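Haloacid dehalogenase-like hydrolase (Klebsiella pneumoniae subsp. pneumoniae, PDB 3PGV) probably acts as a magnesium-dependent phosphatase of the Cof family within the haloacid dehalogenase-like superfamily, and holds a calcium ion in this crystal. Local coordinates at residues A[22-27]-A[53-58]; A[57-62]-A[75-80]; A[44-49]-A[278-283]; A[228-233]-A[242-247]. One frame throughout, in Å; residues are numbered along the deposited sequence.

Contact 1. Residues A[22-27]-A[53-58]; sequences QVVASD and RGINFV. With CA (calcium ion), chain E.
Strands 23-27 and 56-58 run parallel, 4.6 Å apart at their closest and 22° from exact alignment, with Val23 beside Asn56, Val24 beside Phe57 and Ala25 beside Val58. They are adjacent strands of the Rossmann-like core sheet of the haloacid dehalogenase fold. Four backbone hydrogen bonds join them. Asn56 N donates to Gln22 O, and Val24 N to Asn56 O at 2.8 Å. Val58 N then donates to Val24 O, and Ser26 N to Val58 O. Gln22 O also receives a weak bond from Asn56 ND2 at 3.3 Å.

The side chains divide over two faces. On one, Val24 runs alongside Phe57. Val24 CG1 is anti to the backbone N (chi1 172°) and reaches Phe57 CE2 at 3.6 Å. The other branch, CG2, meets Ile55 CG2 at 3.7 Å. Leu47 and Leu50 of helix 41-51 pack on Phe57, and Leu279 of helix 274-283 packs on Val24. On the opposite face Val23 CG1 touches Val58 CG2 at 3.8 Å.

Gly54, with positive phi, is the C-prime residue of the Schellman motif that ends the preceding helix. Beyond the paired residues, Asp27 OD2 binds the calcium ion at 2.2 Å, and Asp27 OD1 forms a salt bridge with Lys210. Paired backbone amides and apolar contacts thus anchor the segment that carries this metal-binding carboxylate.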
loop_
_atom_site.group_PDB
_atom_site.type_symbol
_atom_site.label_atom_id
_atom_site.label_comp_id
_atom_site.label_asym_id
_atom_site.label_seq_id
_atom_site.Cartn_x
_atom_site.Cartn_y
_atom_site.Cartn_z
ATOM N N GLN A 22 -7.976 -14.686 13.060
ATOM C CA GLN A 22 -9.313 -14.211 12.698
ATOM C C GLN A 22 -9.269 -13.128 11.642
ATOM O O GLN A 22 -10.290 -12.852 11.004
ATOM C CB GLN A 22 -10.083 -13.724 13.940
ATOM C CG GLN A 22 -10.654 -14.854 14.781
ATOM C CD GLN A 22 -11.626 -15.702 13.997
ATOM O OE1 GLN A 22 -12.608 -15.209 13.424
ATOM N NE2 GLN A 22 -11.363 -16.997 13.943
ATOM N N VAL A 23 -8.107 -12.470 11.483
ATOM C CA VAL A 23 -7.944 -11.405 10.492
ATOM C C VAL A 23 -6.859 -11.776 9.486
ATOM O O VAL A 23 -5.726 -12.073 9.880
ATOM C CB VAL A 23 -7.646 -10.029 11.169
ATOM C CG1 VAL A 23 -7.491 -8.920 10.122
ATOM C CG2 VAL A 23 -8.729 -9.667 12.190
ATOM N N VAL A 24 -7.204 -11.763 8.188
ATOM C CA VAL A 24 -6.241 -11.975 7.123
ATOM C C VAL A 24 -5.991 -10.638 6.430
ATOM O O VAL A 24 -6.936 -10.020 5.927
ATOM C CB VAL A 24 -6.699 -13.069 6.109
ATOM C CG1 VAL A 24 -5.760 -13.129 4.901
ATOM C CG2 VAL A 24 -6.797 -14.430 6.776
ATOM N N ALA A 25 -4.730 -10.160 6.448
ATOM C CA ALA A 25 -4.362 -8.912 5.781
ATOM C C ALA A 25 -3.508 -9.212 4.577
ATOM O O ALA A 25 -2.589 -10.030 4.659
ATOM C CB ALA A 25 -3.615 -8.000 6.733
ATOM N N SER A 26 -3.822 -8.608 3.442
ATOM C CA SER A 26 -3.036 -8.874 2.265
ATOM C C SER A 26 -2.828 -7.658 1.421
ATOM O O SER A 26 -3.784 -6.937 1.113
ATOM C CB SER A 26 -3.667 -9.992 1.433
ATOM O OG SER A 26 -2.814 -10.388 0.365
ATOM N N ASP A 27 -1.583 -7.460 0.974
ATOM C CA ASP A 27 -1.259 -6.506 -0.065
ATOM C C ASP A 27 -1.935 -7.006 -1.377
ATOM O O ASP A 27 -2.332 -8.177 -1.458
ATOM C CB ASP A 27 0.279 -6.416 -0.235
ATOM C CG ASP A 27 0.746 -5.595 -1.430
ATOM O OD1 ASP A 27 0.109 -4.555 -1.727
ATOM O OD2 ASP A 27 1.763 -5.981 -2.053
ATOM N N ARG A 53 -16.577 -18.995 7.053
ATOM C CA ARG A 53 -16.082 -19.573 8.298
ATOM C C ARG A 53 -15.734 -18.506 9.362
ATOM O O ARG A 53 -15.105 -18.825 10.377
ATOM C CB ARG A 53 -14.907 -20.519 8.024
ATOM C CG ARG A 53 -15.371 -21.881 7.512
ATOM C CD ARG A 53 -14.322 -22.567 6.684
ATOM N NE ARG A 53 -14.797 -23.849 6.148
ATOM C CZ ARG A 53 -15.512 -23.973 5.029
ATOM N NH1 ARG A 53 -15.880 -22.894 4.344
ATOM N NH2 ARG A 53 -15.888 -25.173 4.604
ATOM N N GLY A 54 -16.209 -17.275 9.147
ATOM C CA GLY A 54 -16.052 -16.179 10.102
ATOM C C GLY A 54 -14.751 -15.396 10.018
ATOM O O GLY A 54 -14.505 -14.529 10.859
ATOM N N ILE A 55 -13.911 -15.672 9.002
ATOM C CA ILE A 55 -12.631 -14.953 8.858
ATOM C C ILE A 55 -12.823 -13.552 8.256
ATOM O O ILE A 55 -13.619 -13.376 7.340
ATOM C CB ILE A 55 -11.576 -15.804 8.077
ATOM C CG1 ILE A 55 -11.410 -17.228 8.711
ATOM C CG2 ILE A 55 -10.226 -15.073 7.961
ATOM C CD1 ILE A 55 -11.039 -17.245 10.265
ATOM N N ASN A 56 -12.104 -12.555 8.802
ATOM C CA ASN A 56 -12.151 -11.168 8.337
ATOM C C ASN A 56 -11.002 -10.881 7.410
ATOM O O ASN A 56 -9.886 -11.346 7.648
ATOM C CB ASN A 56 -12.099 -10.213 9.515
ATOM C CG ASN A 56 -13.276 -10.338 10.418
ATOM O OD1 ASN A 56 -14.337 -9.779 10.156
ATOM N ND2 ASN A 56 -13.147 -11.164 11.451
ATOM N N PHE A 57 -11.250 -10.082 6.369
ATOM C CA PHE A 57 -10.214 -9.731 5.411
ATOM C C PHE A 57 -9.958 -8.266 5.389
ATOM O O PHE A 57 -10.894 -7.466 5.463
ATOM C CB PHE A 57 -10.568 -10.233 4.010
ATOM C CG PHE A 57 -10.364 -11.714 3.824
ATOM C CD1 PHE A 57 -11.381 -12.618 4.124
ATOM C CD2 PHE A 57 -9.150 -12.214 3.366
ATOM C CE1 PHE A 57 -11.189 -13.988 3.965
ATOM C CE2 PHE A 57 -8.959 -13.586 3.207
ATOM C CZ PHE A 57 -9.981 -14.466 3.501
ATOM N N VAL A 58 -8.682 -7.894 5.322
ATOM C CA VAL A 58 -8.263 -6.499 5.229
ATOM C C VAL A 58 -7.278 -6.383 4.072
ATOM O O VAL A 58 -6.282 -7.102 4.039
ATOM C CB VAL A 58 -7.649 -5.987 6.567
ATOM C CG1 VAL A 58 -7.228 -4.530 6.449
ATOM C CG2 VAL A 58 -8.625 -6.175 7.726
HETATM CA CA CA E . 3.002 -5.010 -3.576
HETATM O O HOH W 1 3.582 -3.462 -1.548
#

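Contact 2. Residues A[57-62]-A[75-80]; sequences FVFATG and LGIRSY. With EDO (1,2-ethanediol), chain K.
Phe59 packs tightly against Leu75, their side chains running antiparallel to each other. Leu75 CD2 lies over one face of the ring, 4.2 Å from its centroid, in a CH-pi contact offset toward the rim. Leu75 CD1 approaches Phe59 CE2 at 3.7 Å. In one of two conformers Ser79 OG lies near the edge of the same ring, a position that is doubtful. Ile77 is roughly perpendicular to Phe57, and its CD1 comes to 3.6 Å from Phe57 CD1.

The loop after helix 69-75 here enters strand 80-83, which lies parallel to strand 56-60 in the Rossmann-like core sheet of the haloacid dehalogenase fold. Val58 pairs with Tyr80, and Phe59 N donates to Tyr80 O at 3.2 Å.

The other end is looser. Water 2 bridges the backbones, accepting from Phe57 N at 3.0 Å and donating to Arg78 O at 2.7 Å. A 1,2-ethanediol, probably from the crystallisation liquor, places O1 over the centre of one face of the Tyr80 ring. Its O2 makes a weak bond to Arg78 O. The side chain of Arg78 forms a salt bridge with Asp93.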
loop_
_atom_site.group_PDB
_atom_site.type_symbol
_atom_site.label_atom_id
_atom_site.label_comp_id
_atom_site.label_asym_id
_atom_site.label_seq_id
_atom_site.Cartn_x
_atom_site.Cartn_y
_atom_site.Cartn_z
ATOM N N PHE A 57 -11.250 -10.082 6.369
ATOM C CA PHE A 57 -10.214 -9.731 5.411
ATOM C C PHE A 57 -9.958 -8.266 5.389
ATOM O O PHE A 57 -10.894 -7.466 5.463
ATOM C CB PHE A 57 -10.568 -10.233 4.010
ATOM C CG PHE A 57 -10.364 -11.714 3.824
ATOM C CD1 PHE A 57 -11.381 -12.618 4.124
ATOM C CD2 PHE A 57 -9.150 -12.214 3.366
ATOM C CE1 PHE A 57 -11.189 -13.988 3.965
ATOM C CE2 PHE A 57 -8.959 -13.586 3.207
ATOM C CZ PHE A 57 -9.981 -14.466 3.501
ATOM N N VAL A 58 -8.682 -7.894 5.322
ATOM C CA VAL A 58 -8.263 -6.499 5.229
ATOM C C VAL A 58 -7.278 -6.383 4.072
ATOM O O VAL A 58 -6.282 -7.102 4.039
ATOM C CB VAL A 58 -7.649 -5.987 6.567
ATOM C CG1 VAL A 58 -7.228 -4.530 6.449
ATOM C CG2 VAL A 58 -8.625 -6.175 7.726
ATOM N N PHE A 59 -7.590 -5.553 3.093
ATOM C CA PHE A 59 -6.715 -5.383 1.937
ATOM C C PHE A 59 -5.960 -4.067 2.020
ATOM O O PHE A 59 -6.543 -3.042 2.392
ATOM C CB PHE A 59 -7.499 -5.535 0.629
ATOM C CG PHE A 59 -8.208 -6.869 0.548
ATOM C CD1 PHE A 59 -7.486 -8.050 0.383
ATOM C CD2 PHE A 59 -9.579 -6.961 0.759
ATOM C CE1 PHE A 59 -8.127 -9.291 0.420
ATOM C CE2 PHE A 59 -10.225 -8.204 0.761
ATOM C CZ PHE A 59 -9.500 -9.357 0.587
ATOM N N ALA A 60 -4.626 -4.129 1.856
ATOM C CA ALA A 60 -3.756 -2.972 2.066
ATOM C C ALA A 60 -2.929 -2.671 0.843
ATOM O O ALA A 60 -2.120 -3.493 0.422
ATOM C CB ALA A 60 -2.855 -3.208 3.267
ATOM N N THR A 61 -3.098 -1.484 0.284
ATOM C CA THR A 61 -2.393 -1.123 -0.934
ATOM C C THR A 61 -1.811 0.279 -0.868
ATOM O O THR A 61 -2.259 1.109 -0.061
ATOM C CB THR A 61 -3.324 -1.301 -2.150
ATOM O OG1 THR A 61 -2.614 -0.947 -3.351
ATOM C CG2 THR A 61 -4.612 -0.482 -2.029
ATOM N N GLY A 62 -0.845 0.544 -1.744
ATOM C CA GLY A 62 -0.310 1.872 -1.955
ATOM C C GLY A 62 -1.181 2.671 -2.905
ATOM O O GLY A 62 -1.125 3.904 -2.923
ATOM N N LEU A 75 -14.128 -8.419 -5.337
ATOM C CA LEU A 75 -13.745 -9.233 -4.172
ATOM C C LEU A 75 -14.823 -10.269 -3.826
ATOM O O LEU A 75 -14.504 -11.437 -3.560
ATOM C CB LEU A 75 -13.454 -8.355 -2.953
ATOM C CG LEU A 75 -12.217 -7.459 -3.036
ATOM C CD1 LEU A 75 -12.198 -6.476 -1.895
ATOM C CD2 LEU A 75 -10.922 -8.288 -3.061
ATOM N N GLY A 76 -16.088 -9.836 -3.852
ATOM C CA GLY A 76 -17.220 -10.698 -3.538
ATOM C C GLY A 76 -17.530 -10.759 -2.059
ATOM O O GLY A 76 -18.502 -11.408 -1.651
ATOM N N ILE A 77 -16.713 -10.074 -1.236
ATOM C CA ILE A 77 -16.886 -10.037 0.224
ATOM C C ILE A 77 -16.812 -8.606 0.746
ATOM O O ILE A 77 -16.242 -7.736 0.093
ATOM C CB ILE A 77 -15.844 -10.950 0.944
ATOM C CG1 ILE A 77 -14.385 -10.469 0.658
ATOM C CG2 ILE A 77 -16.044 -12.443 0.554
ATOM C CD1 ILE A 77 -13.370 -10.989 1.600
ATOM N N ARG A 78 -17.362 -8.370 1.942
ATOM C CA ARG A 78 -17.299 -7.061 2.590
ATOM C C ARG A 78 -16.007 -7.016 3.387
ATOM O O ARG A 78 -15.738 -7.937 4.172
ATOM C CB ARG A 78 -18.529 -6.843 3.532
ATOM C CG ARG A 78 -19.897 -7.267 2.941
ATOM C CD ARG A 78 -20.714 -6.114 2.380
ATOM N NE ARG A 78 -21.030 -5.128 3.402
ATOM C CZ ARG A 78 -21.573 -3.953 3.138
ATOM N NH1 ARG A 78 -21.898 -3.630 1.894
ATOM N NH2 ARG A 78 -21.781 -3.078 4.113
ATOM N N SER A 79 -15.176 -5.992 3.157
ATOM C CA SER A 79 -13.868 -5.901 3.812
ATOM C C SER A 79 -13.435 -4.463 4.016
ATOM O O SER A 79 -13.859 -3.578 3.268
ATOM C CB SER A 79 -12.811 -6.639 2.990
ATOM O OG SER A 79 -12.756 -6.138 1.664
ATOM N N TYR A 80 -12.533 -4.230 4.996
ATOM C CA TYR A 80 -11.927 -2.920 5.198
ATOM C C TYR A 80 -10.837 -2.730 4.135
ATOM O O TYR A 80 -10.142 -3.698 3.775
ATOM C CB TYR A 80 -11.319 -2.805 6.596
ATOM C CG TYR A 80 -12.314 -2.399 7.663
ATOM C CD1 TYR A 80 -12.719 -1.075 7.798
ATOM C CD2 TYR A 80 -12.784 -3.322 8.592
ATOM C CE1 TYR A 80 -13.627 -0.694 8.784
ATOM C CE2 TYR A 80 -13.669 -2.948 9.600
ATOM C CZ TYR A 80 -14.089 -1.630 9.694
ATOM O OH TYR A 80 -14.967 -1.252 10.688
HETATM C C1 EDO K . -16.081 -4.438 6.690
HETATM O O1 EDO K . -16.207 -3.054 7.024
HETATM C C2 EDO K . -17.142 -5.246 7.431
HETATM O O2 EDO K . -17.198 -6.576 6.890
HETATM O O HOH W 2 -14.031 -9.605 5.337
#

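Contact 3. Residues A[44-49]-A[278-283]; sequences KETLKL and YLRKLY
Helices 41-51 and 274-283 lie next to each other on one face of the core sheet, where Thr46 and Arg280 join them. The short helical segments run at 27° to each other, with their axes 10.3 Å apart at closest. Arg280 extends from CG to NE and reaches over to helix 41-51. Its NE donates to Thr46 OG1 at 2.9 Å, with an N-H...O angle of 163°. The hydroxyl lies at the guanidinium edge, almost in its plane. Thr46 chi1 of -52° turns OG1 beside its own backbone N and leaves CG2 to meet Arg280 CG at 3.8 Å.

Leu49 CD1 sits over the centre of one guanidinium face, 3.8 Å from Arg280 CZ. Glu45 offers its aliphatic part, with CB 3.5 Å from Arg280 NH2. Tyr42 O accepts from both Thr46 OG1 and Arg280 NH2, and Tyr42 makes a cation-pi contact with Arg280. Together these partners fix the rotation of the guanidinium group.

Leu279 faces the sheet side of the pair, and its CB is 4.1 Å from Thr46 CG2. It packs on Val24 of strand 23-27 and Phe231 of strand 228-232. Leu47 rests on Phe57 and Phe59 of strand 56-60, so the two helices straddle neighbouring strands.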
loop_
_atom_site.group_PDB
_atom_site.type_symbol
_atom_site.label_atom_id
_atom_site.label_comp_id
_atom_site.label_asym_id
_atom_site.label_seq_id
_atom_site.Cartn_x
_atom_site.Cartn_y
_atom_site.Cartn_z
ATOM N N LYS A 44 -10.941 -15.514 -5.510
ATOM C CA LYS A 44 -12.306 -15.061 -5.128
ATOM C C LYS A 44 -13.012 -16.121 -4.312
ATOM O O LYS A 44 -13.630 -15.801 -3.308
ATOM C CB LYS A 44 -13.152 -14.716 -6.369
ATOM C CG LYS A 44 -12.718 -13.454 -7.083
ATOM C CD LYS A 44 -13.384 -13.340 -8.441
ATOM C CE LYS A 44 -12.826 -12.206 -9.259
ATOM N NZ LYS A 44 -13.151 -12.366 -10.700
ATOM N N GLU A 45 -12.904 -17.393 -4.730
ATOM C CA GLU A 45 -13.541 -18.510 -4.042
ATOM C C GLU A 45 -12.935 -18.735 -2.656
ATOM O O GLU A 45 -13.670 -19.033 -1.710
ATOM C CB GLU A 45 -13.476 -19.792 -4.905
ATOM C CG GLU A 45 -14.247 -20.987 -4.332
ATOM C CD GLU A 45 -15.750 -20.799 -4.133
ATOM O OE1 GLU A 45 -16.303 -19.788 -4.628
ATOM O OE2 GLU A 45 -16.377 -21.683 -3.504
ATOM N N THR A 46 -11.610 -18.502 -2.512
ATOM C CA THR A 46 -10.926 -18.625 -1.216
ATOM C C THR A 46 -11.459 -17.591 -0.221
ATOM O O THR A 46 -11.705 -17.928 0.938
ATOM C CB THR A 46 -9.403 -18.522 -1.396
ATOM O OG1 THR A 46 -8.993 -19.457 -2.396
ATOM C CG2 THR A 46 -8.639 -18.772 -0.093
ATOM N N LEU A 47 -11.665 -16.333 -0.685
ATOM C CA LEU A 47 -12.211 -15.256 0.147
ATOM C C LEU A 47 -13.625 -15.614 0.615
ATOM O O LEU A 47 -13.985 -15.321 1.755
ATOM C CB LEU A 47 -12.246 -13.922 -0.621
ATOM C CG LEU A 47 -10.969 -13.456 -1.299
ATOM C CD1 LEU A 47 -11.153 -12.060 -1.869
ATOM C CD2 LEU A 47 -9.778 -13.483 -0.341
ATOM N N LYS A 48 -14.438 -16.244 -0.281
ATOM C CA LYS A 48 -15.804 -16.686 0.059
ATOM C C LYS A 48 -15.788 -17.815 1.081
ATOM O O LYS A 48 -16.574 -17.796 2.018
ATOM C CB LYS A 48 -16.569 -17.128 -1.205
ATOM C CG LYS A 48 -17.318 -16.000 -1.890
ATOM C CD LYS A 48 -18.306 -16.533 -2.920
ATOM N N LEU A 49 -14.896 -18.815 0.889
ATOM C CA LEU A 49 -14.808 -19.979 1.783
ATOM C C LEU A 49 -14.385 -19.595 3.193
ATOM O O LEU A 49 -14.946 -20.112 4.160
ATOM C CB LEU A 49 -13.867 -21.050 1.206
ATOM C CG LEU A 49 -14.395 -21.792 -0.029
ATOM C CD1 LEU A 49 -13.260 -22.444 -0.805
ATOM C CD2 LEU A 49 -15.480 -22.821 0.356
ATOM N N TYR A 278 -2.129 -20.938 0.224
ATOM C CA TYR A 278 -1.592 -20.973 1.586
ATOM C C TYR A 278 -2.742 -20.900 2.587
ATOM O O TYR A 278 -2.754 -21.643 3.566
ATOM C CB TYR A 278 -0.622 -19.794 1.802
ATOM C CG TYR A 278 0.117 -19.834 3.122
ATOM C CD1 TYR A 278 -0.452 -19.302 4.278
ATOM C CD2 TYR A 278 1.415 -20.328 3.202
ATOM C CE1 TYR A 278 0.236 -19.308 5.491
ATOM C CE2 TYR A 278 2.120 -20.323 4.407
ATOM C CZ TYR A 278 1.531 -19.803 5.548
ATOM O OH TYR A 278 2.225 -19.787 6.733
ATOM N N LEU A 279 -3.720 -20.005 2.323
ATOM C CA LEU A 279 -4.887 -19.812 3.172
ATOM C C LEU A 279 -5.770 -21.060 3.228
ATOM O O LEU A 279 -6.205 -21.447 4.315
ATOM C CB LEU A 279 -5.702 -18.590 2.706
ATOM C CG LEU A 279 -5.027 -17.214 2.913
ATOM C CD1 LEU A 279 -5.812 -16.114 2.238
ATOM C CD2 LEU A 279 -4.849 -16.900 4.395
ATOM N N ARG A 280 -6.010 -21.717 2.060
ATOM C CA ARG A 280 -6.807 -22.957 2.013
ATOM C C ARG A 280 -6.120 -24.072 2.783
ATOM O O ARG A 280 -6.785 -24.833 3.478
ATOM C CB ARG A 280 -7.070 -23.403 0.563
ATOM C CG ARG A 280 -7.993 -22.481 -0.196
ATOM C CD ARG A 280 -8.718 -23.205 -1.295
ATOM N NE ARG A 280 -9.396 -22.271 -2.192
ATOM C CZ ARG A 280 -10.224 -22.644 -3.159
ATOM N NH1 ARG A 280 -10.527 -23.927 -3.324
ATOM N NH2 ARG A 280 -10.784 -21.737 -3.944
ATOM N N LYS A 281 -4.777 -24.153 2.685
ATOM C CA LYS A 281 -3.989 -25.159 3.395
ATOM C C LYS A 281 -4.044 -24.908 4.909
ATOM O O LYS A 281 -4.158 -25.855 5.693
ATOM C CB LYS A 281 -2.528 -25.144 2.891
ATOM C CG LYS A 281 -1.688 -26.303 3.406
ATOM C CD LYS A 281 -0.270 -26.244 2.880
ATOM N N LEU A 282 -4.061 -23.631 5.304
ATOM C CA LEU A 282 -4.059 -23.227 6.709
ATOM C C LEU A 282 -5.455 -23.329 7.367
ATOM O O LEU A 282 -5.559 -23.727 8.534
ATOM C CB LEU A 282 -3.512 -21.792 6.823
ATOM C CG LEU A 282 -3.399 -21.202 8.231
ATOM C CD1 LEU A 282 -2.411 -21.990 9.082
ATOM C CD2 LEU A 282 -2.985 -19.751 8.172
ATOM N N TYR A 283 -6.515 -22.938 6.634
ATOM C CA TYR A 283 -7.876 -22.861 7.185
ATOM C C TYR A 283 -8.780 -24.042 6.816
ATOM O O TYR A 283 -9.622 -24.433 7.624
ATOM C CB TYR A 283 -8.549 -21.542 6.766
ATOM C CG TYR A 283 -7.956 -20.316 7.422
ATOM C CD1 TYR A 283 -8.456 -19.839 8.631
ATOM C CD2 TYR A 283 -6.928 -19.606 6.816
ATOM C CE1 TYR A 283 -7.923 -18.703 9.235
ATOM C CE2 TYR A 283 -6.389 -18.466 7.408
ATOM C CZ TYR A 283 -6.899 -18.009 8.611
ATOM O OH TYR A 283 -6.376 -16.883 9.194
#

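Contact 4. Residues A[228-233]-A[242-247]; sequences CIAFGD and SMAGKG. With CA (calcium ion), chain E.
Ile229 CG1 (chi1 -180°) and Lys246 CG (chi1 171°) both stand anti to the backbone N, so from neighbouring positions on one face of the sheet the two chains set out together. Ile229 CG1 comes to 3.7 Å from Lys246 CG, and Ile229 CD1 to 3.8 Å from the same atom. A bend at Lys246 chi2, 69°, then leads the chain away from strand 228-232. Its NZ forms a salt bridge with Glu265, so a charged end is joined to an apolar stem.

The backbones pair in parallel, Ile229 with Lys246 and Ala230 with Gly247. Lys246 N donates to Cys228 O at 3.1 Å, and Ala230 N donates to Lys246 O at 2.7 Å. The CA of Ile229 also makes a CA-H...O contact with Lys246 O at 3.2 Å. On the face away from Ile229, Ala230 CB meets Ala244 CB at 3.8 Å. Small side chains let the turn after helix 238-243 come close to the strand there. Cys228 CB touches the same methyl group more loosely, at 4.3 Å. Leu214 and Ala218 of helix 210-220 pack on Cys228.

Past the paired residues, Asp233 OD1 binds the calcium ion at 2.2 Å. Asp27 OD2 and the backbone O of Asp29 complete the protein side of the site, and Asp237 accepts from Asp233 N. Strand 228-232, helix 238-243 and strand 246-249 form a beta-alpha-beta unit, with a metal-binding aspartate just after its first strand, as in haloacid dehalogenase-like phosphatases.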
loop_
_atom_site.group_PDB
_atom_site.type_symbol
_atom_site.label_atom_id
_atom_site.label_comp_id
_atom_site.label_asym_id
_atom_site.label_seq_id
_atom_site.Cartn_x
_atom_site.Cartn_y
_atom_site.Cartn_z
ATOM N N CYS A 228 -3.735 -11.314 13.507
ATOM C CA CYS A 228 -3.524 -11.065 12.090
ATOM C C CYS A 228 -2.472 -11.920 11.466
ATOM O O CYS A 228 -1.379 -12.070 12.012
ATOM C CB CYS A 228 -3.253 -9.586 11.835
ATOM S SG CYS A 228 -4.553 -8.484 12.431
ATOM N N ILE A 229 -2.757 -12.397 10.257
ATOM C CA ILE A 229 -1.770 -12.970 9.353
ATOM C C ILE A 229 -1.687 -12.045 8.137
ATOM O O ILE A 229 -2.730 -11.641 7.607
ATOM C CB ILE A 229 -2.085 -14.451 8.967
ATOM C CG1 ILE A 229 -0.996 -15.013 8.000
ATOM C CG2 ILE A 229 -3.512 -14.594 8.375
ATOM C CD1 ILE A 229 -1.069 -16.518 7.720
ATOM N N ALA A 230 -0.463 -11.610 7.766
ATOM C CA ALA A 230 -0.297 -10.660 6.668
ATOM C C ALA A 230 0.566 -11.189 5.524
ATOM O O ALA A 230 1.480 -11.992 5.747
ATOM C CB ALA A 230 0.264 -9.356 7.184
ATOM N N PHE A 231 0.307 -10.693 4.296
ATOM C CA PHE A 231 1.043 -11.081 3.087
ATOM C C PHE A 231 1.460 -9.819 2.321
ATOM O O PHE A 231 0.655 -8.893 2.175
ATOM C CB PHE A 231 0.168 -11.985 2.198
ATOM C CG PHE A 231 -0.310 -13.254 2.867
ATOM C CD1 PHE A 231 -1.468 -13.261 3.645
ATOM C CD2 PHE A 231 0.351 -14.460 2.658
ATOM C CE1 PHE A 231 -1.915 -14.442 4.263
ATOM C CE2 PHE A 231 -0.097 -15.642 3.277
ATOM C CZ PHE A 231 -1.231 -15.623 4.070
ATOM N N GLY A 232 2.717 -9.785 1.855
ATOM C CA GLY A 232 3.261 -8.640 1.113
ATOM C C GLY A 232 4.518 -8.955 0.316
ATOM O O GLY A 232 5.144 -10.009 0.511
ATOM N N ASP A 233 4.929 -8.025 -0.563
ATOM C CA ASP A 233 6.105 -8.240 -1.428
ATOM C C ASP A 233 7.021 -6.993 -1.548
ATOM O O ASP A 233 8.044 -7.047 -2.240
ATOM C CB ASP A 233 5.660 -8.695 -2.837
ATOM C CG ASP A 233 5.027 -7.596 -3.661
ATOM O OD1 ASP A 233 4.304 -6.754 -3.078
ATOM O OD2 ASP A 233 5.200 -7.609 -4.891
ATOM N N SER A 242 5.924 -7.409 9.810
ATOM C CA SER A 242 6.614 -7.612 11.090
ATOM C C SER A 242 5.715 -7.331 12.303
ATOM O O SER A 242 5.903 -7.950 13.345
ATOM C CB SER A 242 7.896 -6.787 11.158
ATOM O OG SER A 242 7.654 -5.421 10.861
HETATM N N MSE A 243 4.723 -6.424 12.160
HETATM C CA MSE A 243 3.779 -6.109 13.270
HETATM C C MSE A 243 2.682 -7.173 13.420
HETATM O O MSE A 243 2.160 -7.349 14.498
HETATM C CB MSE A 243 3.143 -4.730 13.081
HETATM C CG MSE A 243 4.121 -3.586 13.237
HETATM SE SE MSE A 243 3.382 -1.906 12.606
HETATM C CE MSE A 243 2.048 -1.591 14.001
ATOM N N ALA A 244 2.287 -7.819 12.316
ATOM C CA ALA A 244 1.244 -8.845 12.343
ATOM C C ALA A 244 1.692 -10.036 13.171
ATOM O O ALA A 244 2.894 -10.276 13.298
ATOM C CB ALA A 244 0.924 -9.292 10.928
ATOM N N GLY A 245 0.729 -10.776 13.734
ATOM C CA GLY A 245 1.018 -11.998 14.488
ATOM C C GLY A 245 1.821 -12.983 13.654
ATOM O O GLY A 245 2.782 -13.582 14.144
ATOM N N LYS A 246 1.489 -13.069 12.345
ATOM C CA LYS A 246 2.185 -13.897 11.363
ATOM C C LYS A 246 2.350 -13.107 10.041
ATOM O O LYS A 246 1.367 -12.601 9.493
ATOM C CB LYS A 246 1.407 -15.206 11.116
ATOM C CG LYS A 246 1.924 -16.052 9.950
ATOM C CD LYS A 246 3.294 -16.667 10.215
ATOM C CE LYS A 246 3.758 -17.472 9.029
ATOM N NZ LYS A 246 5.117 -18.018 9.231
ATOM N N GLY A 247 3.589 -12.982 9.579
ATOM C CA GLY A 247 3.900 -12.300 8.327
ATOM C C GLY A 247 4.511 -13.226 7.289
ATOM O O GLY A 247 5.451 -13.960 7.591
HETATM CA CA CA E . 3.002 -5.010 -3.576
HETATM O O HOH W 1 3.582 -3.462 -1.548
#

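In the fold
Contacts 1, 2 and 4 lie in one mixed sheet. Its central order is 80-83, 56-60, 23-27, 228-232, 246-249. Contacts 1 and 2 share Phe57 and Val58, with centres about 8 Å apart. The centre of contact 4 is about 11 Å from that of contact 1, and a probable hydrogen bond from Ala25 N to Ile229 O links them. Contact 3, about 10 Å from contact 1 between centres, packs its helices on the sheet and touches all three others. The span between its segments encloses contacts 2 and 4, while the segments of contacts 1 and 3 alternate. Strands 23-27 and 228-232, distant in sequence, are neighbours, which brings Asp27 and Asp233 to one calcium ion.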